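Local atomic coordinates of geranyltranstransferase (Roseobacter denitrificans, PDB entry 4LLS), a protein that probably catalyses chain-elongating condensation of isopentenyl diphosphate with allylic diphosphates such as farnesyl diphosphate, a metal-dependent step of isoprenoid and carotenoid biosynthesis. Residues A[233-236]-A[237-241]. Numbering follows the deposited sequence.
Sequences AFQI and ADDIL. With CA (calcium ion), chain E; IPE (3-methylbut-3-enyl trihydrogen diphosphate), chain C.
Phe234 and Gln235 form the FQ pair one turn ahead of Asp238 and Asp239, the first two residues of the DDxxD second aspartate-rich motif of the polyprenyl synthetases, on helix 221-244. Backbone i to i+4 bonds hold the turn, and one side-chain bond runs beside them: Gln235 NE2 donates to Asp239 OD1 at 2.9 Å. OD1 lies in the plane of the glutamine amide, yet the donor comes to it from above the carboxylate plane; the two planes are 54° apart. A bend in the glutamine chain (chi2 59°) brings its amide over this turn. Gln235 OE1 accepts from Thr201, and Asp239 OD2 takes the backbone N of Phe265. Asp238 does the metal work: its OD1 binds calcium at 2.3 Å, while OD2 pairs with Lys252, and the residue also touches the bound geranyl S-thiolodiphosphate. Of three waters bound to the ion, one donates to Asp239 OD1 at 2.8 Å and another to Asp238 O at 3.0 Å. On the isopentenyl diphosphate side, C5 lies 3.5 Å from Asp238 CG and 3.7 Å from Phe234 CE2. Asp238 is thus the first-shell ligand and Asp239 a second-shell one, reaching calcium through water, with Gln235 holding its carboxylate.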
ATOM      1  N   ALA A 233      -4.911  16.323  19.771  1.00 13.93           N
ATOM      2  CA  ALA A 233      -3.861  16.815  20.672  1.00 14.19           C
ATOM      3  C   ALA A 233      -2.477  16.579  20.057  1.00 15.14           C
ATOM      4  O   ALA A 233      -1.593  17.438  20.114  1.00 14.71           O
ATOM      5  CB  ALA A 233      -3.951  16.117  22.032  1.00 16.44           C
ATOM      6  N   PHE A 234      -2.271  15.381  19.524  1.00 14.82           N
ATOM      7  CA  PHE A 234      -1.021  15.025  18.887  1.00 14.39           C
ATOM      8  C   PHE A 234      -0.682  16.009  17.739  1.00 14.07           C
ATOM      9  O   PHE A 234       0.464  16.439  17.617  1.00 15.19           O
ATOM     10  CB  PHE A 234      -1.105  13.576  18.377  1.00 15.43           C
ATOM     11  CG  PHE A 234       0.042  13.164  17.486  1.00 17.12           C
ATOM     12  CD1 PHE A 234       1.183  12.664  18.031  1.00 19.37           C
ATOM     13  CD2 PHE A 234       0.000  13.443  16.129  1.00 18.35           C
ATOM     14  CE1 PHE A 234       2.264  12.360  17.205  1.00 18.26           C
ATOM     15  CE2 PHE A 234       1.050  13.119  15.304  1.00 19.53           C
ATOM     16  CZ  PHE A 234       2.196  12.626  15.871  1.00 17.77           C
ATOM     17  N   GLN A 235      -1.644  16.310  16.879  1.00 15.27           N
ATOM     18  CA  GLN A 235      -1.373  17.188  15.763  1.00 14.92           C
ATOM     19  C   GLN A 235      -1.072  18.601  16.251  1.00 15.41           C
ATOM     20  O   GLN A 235      -0.197  19.257  15.677  1.00 15.64           O
ATOM     21  CB  GLN A 235      -2.506  17.166  14.750  1.00 16.72           C
ATOM     22  CG  GLN A 235      -2.131  17.931  13.473  1.00 22.58           C
ATOM     23  CD  GLN A 235      -0.900  17.347  12.794  1.00 30.86           C
ATOM     24  OE1 GLN A 235      -0.802  16.120  12.633  1.00 32.50           O
ATOM     25  NE2 GLN A 235       0.123  18.182  12.558  1.00 26.30           N
ATOM     26  N   ILE A 236      -1.810  19.082  17.242  1.00 15.48           N
ATOM     27  CA  ILE A 236      -1.551  20.411  17.787  1.00 16.00           C
ATOM     28  C   ILE A 236      -0.129  20.454  18.311  1.00 17.20           C
ATOM     29  O   ILE A 236       0.635  21.377  18.032  1.00 15.60           O
ATOM     30  CB  ILE A 236      -2.549  20.794  18.885  1.00 16.00           C
ATOM     31  CG1 ILE A 236      -3.942  20.966  18.264  1.00 15.77           C
ATOM     32  CG2 ILE A 236      -2.116  22.090  19.591  1.00 17.51           C
ATOM     33  CD1 ILE A 236      -5.078  21.071  19.257  1.00 19.03           C
ATOM     34  N   ALA A 237       0.273  19.403  19.004  1.00 16.60           N
ATOM     35  CA  ALA A 237       1.618  19.323  19.526  1.00 15.49           C
ATOM     36  C   ALA A 237       2.652  19.316  18.430  1.00 15.04           C
ATOM     37  O   ALA A 237       3.689  19.956  18.563  1.00 16.23           O
ATOM     38  CB  ALA A 237       1.768  18.084  20.388  1.00 15.94           C
ATOM     39  N   ASP A 238       2.410  18.563  17.363  1.00 14.74           N
ATOM     40  CA  ASP A 238       3.297  18.587  16.207  1.00 14.42           C
ATOM     41  C   ASP A 238       3.437  19.990  15.604  1.00 16.86           C
ATOM     42  O   ASP A 238       4.503  20.380  15.175  1.00 16.96           O
ATOM     43  CB  ASP A 238       2.835  17.570  15.143  1.00 15.07           C
ATOM     44  CG  ASP A 238       3.853  17.385  14.021  1.00 16.36           C
ATOM     45  OD1 ASP A 238       3.608  17.935  12.915  1.00 16.75           O
ATOM     46  OD2 ASP A 238       4.982  16.884  14.262  1.00 17.34           O
ATOM     47  N   ASP A 239       2.311  20.692  15.517  1.00 16.06           N
ATOM     48  CA  ASP A 239       2.303  22.054  14.943  1.00 17.33           C
ATOM     49  C   ASP A 239       3.076  23.014  15.862  1.00 18.55           C
ATOM     50  O   ASP A 239       3.796  23.902  15.392  1.00 20.05           O
ATOM     51  CB  ASP A 239       0.866  22.520  14.783  1.00 17.51           C
ATOM     52  CG  ASP A 239       0.100  21.822  13.644  1.00 20.62           C
ATOM     53  OD1 ASP A 239       0.640  21.033  12.808  1.00 19.83           O
ATOM     54  OD2 ASP A 239      -1.129  22.067  13.606  1.00 23.57           O
ATOM     55  N   ILE A 240       2.945  22.837  17.163  1.00 17.51           N
ATOM     56  CA  ILE A 240       3.741  23.598  18.141  1.00 19.98           C
ATOM     57  C   ILE A 240       5.252  23.328  17.999  1.00 20.89           C
ATOM     58  O   ILE A 240       6.074  24.251  18.019  1.00 23.90           O
ATOM     59  CB  ILE A 240       3.252  23.362  19.595  1.00 18.56           C
ATOM     60  CG1 ILE A 240       1.858  23.974  19.822  1.00 19.13           C
ATOM     61  CG2 ILE A 240       4.247  23.939  20.602  1.00 21.75           C
ATOM     62  CD1 ILE A 240       1.130  23.581  21.095  1.00 20.53           C
ATOM     63  N   LEU A 241       5.641  22.062  17.865  1.00 17.78           N
ATOM     64  CA  LEU A 241       7.040  21.696  17.675  1.00 19.65           C
ATOM     65  C   LEU A 241       7.633  22.325  16.420  1.00 20.60           C
ATOM     66  O   LEU A 241       8.835  22.661  16.409  1.00 22.57           O
ATOM     67  CB  LEU A 241       7.197  20.149  17.626  1.00 22.36           C
ATOM     68  CG  LEU A 241       7.014  19.399  18.940  1.00 24.85           C
ATOM     69  CD1 LEU A 241       6.987  17.892  18.656  1.00 28.10           C
ATOM     70  CD2 LEU A 241       8.074  19.735  19.973  1.00 28.62           C
TER
HETATM   71 CA    CA E 303       4.510  18.965  11.111  1.00 17.73          CA
HETATM   72  C1  IPE C 301       5.145  12.407  12.285  1.00 17.45           C
HETATM   73  O1  IPE C 301       4.623  11.443  13.221  1.00 12.82           O
HETATM   74  C2  IPE C 301       4.122  12.602  11.171  1.00 17.97           C
HETATM   75  C3  IPE C 301       2.809  13.103  11.717  1.00 19.84           C
HETATM   76  C4  IPE C 301       1.673  12.434  11.529  1.00 20.26           C
HETATM   77  C5  IPE C 301       2.742  14.457  12.354  1.00 20.36           C
HETATM   78  PA  IPE C 301       5.436  11.115  14.553  1.00 12.63           P
HETATM   79  O1A IPE C 301       5.765  12.417  15.297  1.00 13.55           O
HETATM   80  O2A IPE C 301       4.649  10.125  15.283  1.00 12.59           O
HETATM   81  O3A IPE C 301       6.780  10.449  14.037  1.00 12.38           O
HETATM   82  PB  IPE C 301       7.770   9.256  14.512  1.00 12.01           P
HETATM   83  O1B IPE C 301       9.141   9.645  13.982  1.00 12.75           O
HETATM   84  O2B IPE C 301       7.734   9.199  16.013  1.00 13.16           O
HETATM   85  O3B IPE C 301       7.152   8.025  13.893  1.00 12.79           O
HETATM   86  O   HOH W   1       6.171  19.599  12.819  1.00 19.95           O
HETATM   87  O   HOH W   2       3.143  20.789  11.559  1.00 19.84           O
HETATM   88  O   HOH W   3       5.467  20.593   9.721  1.00 22.01           O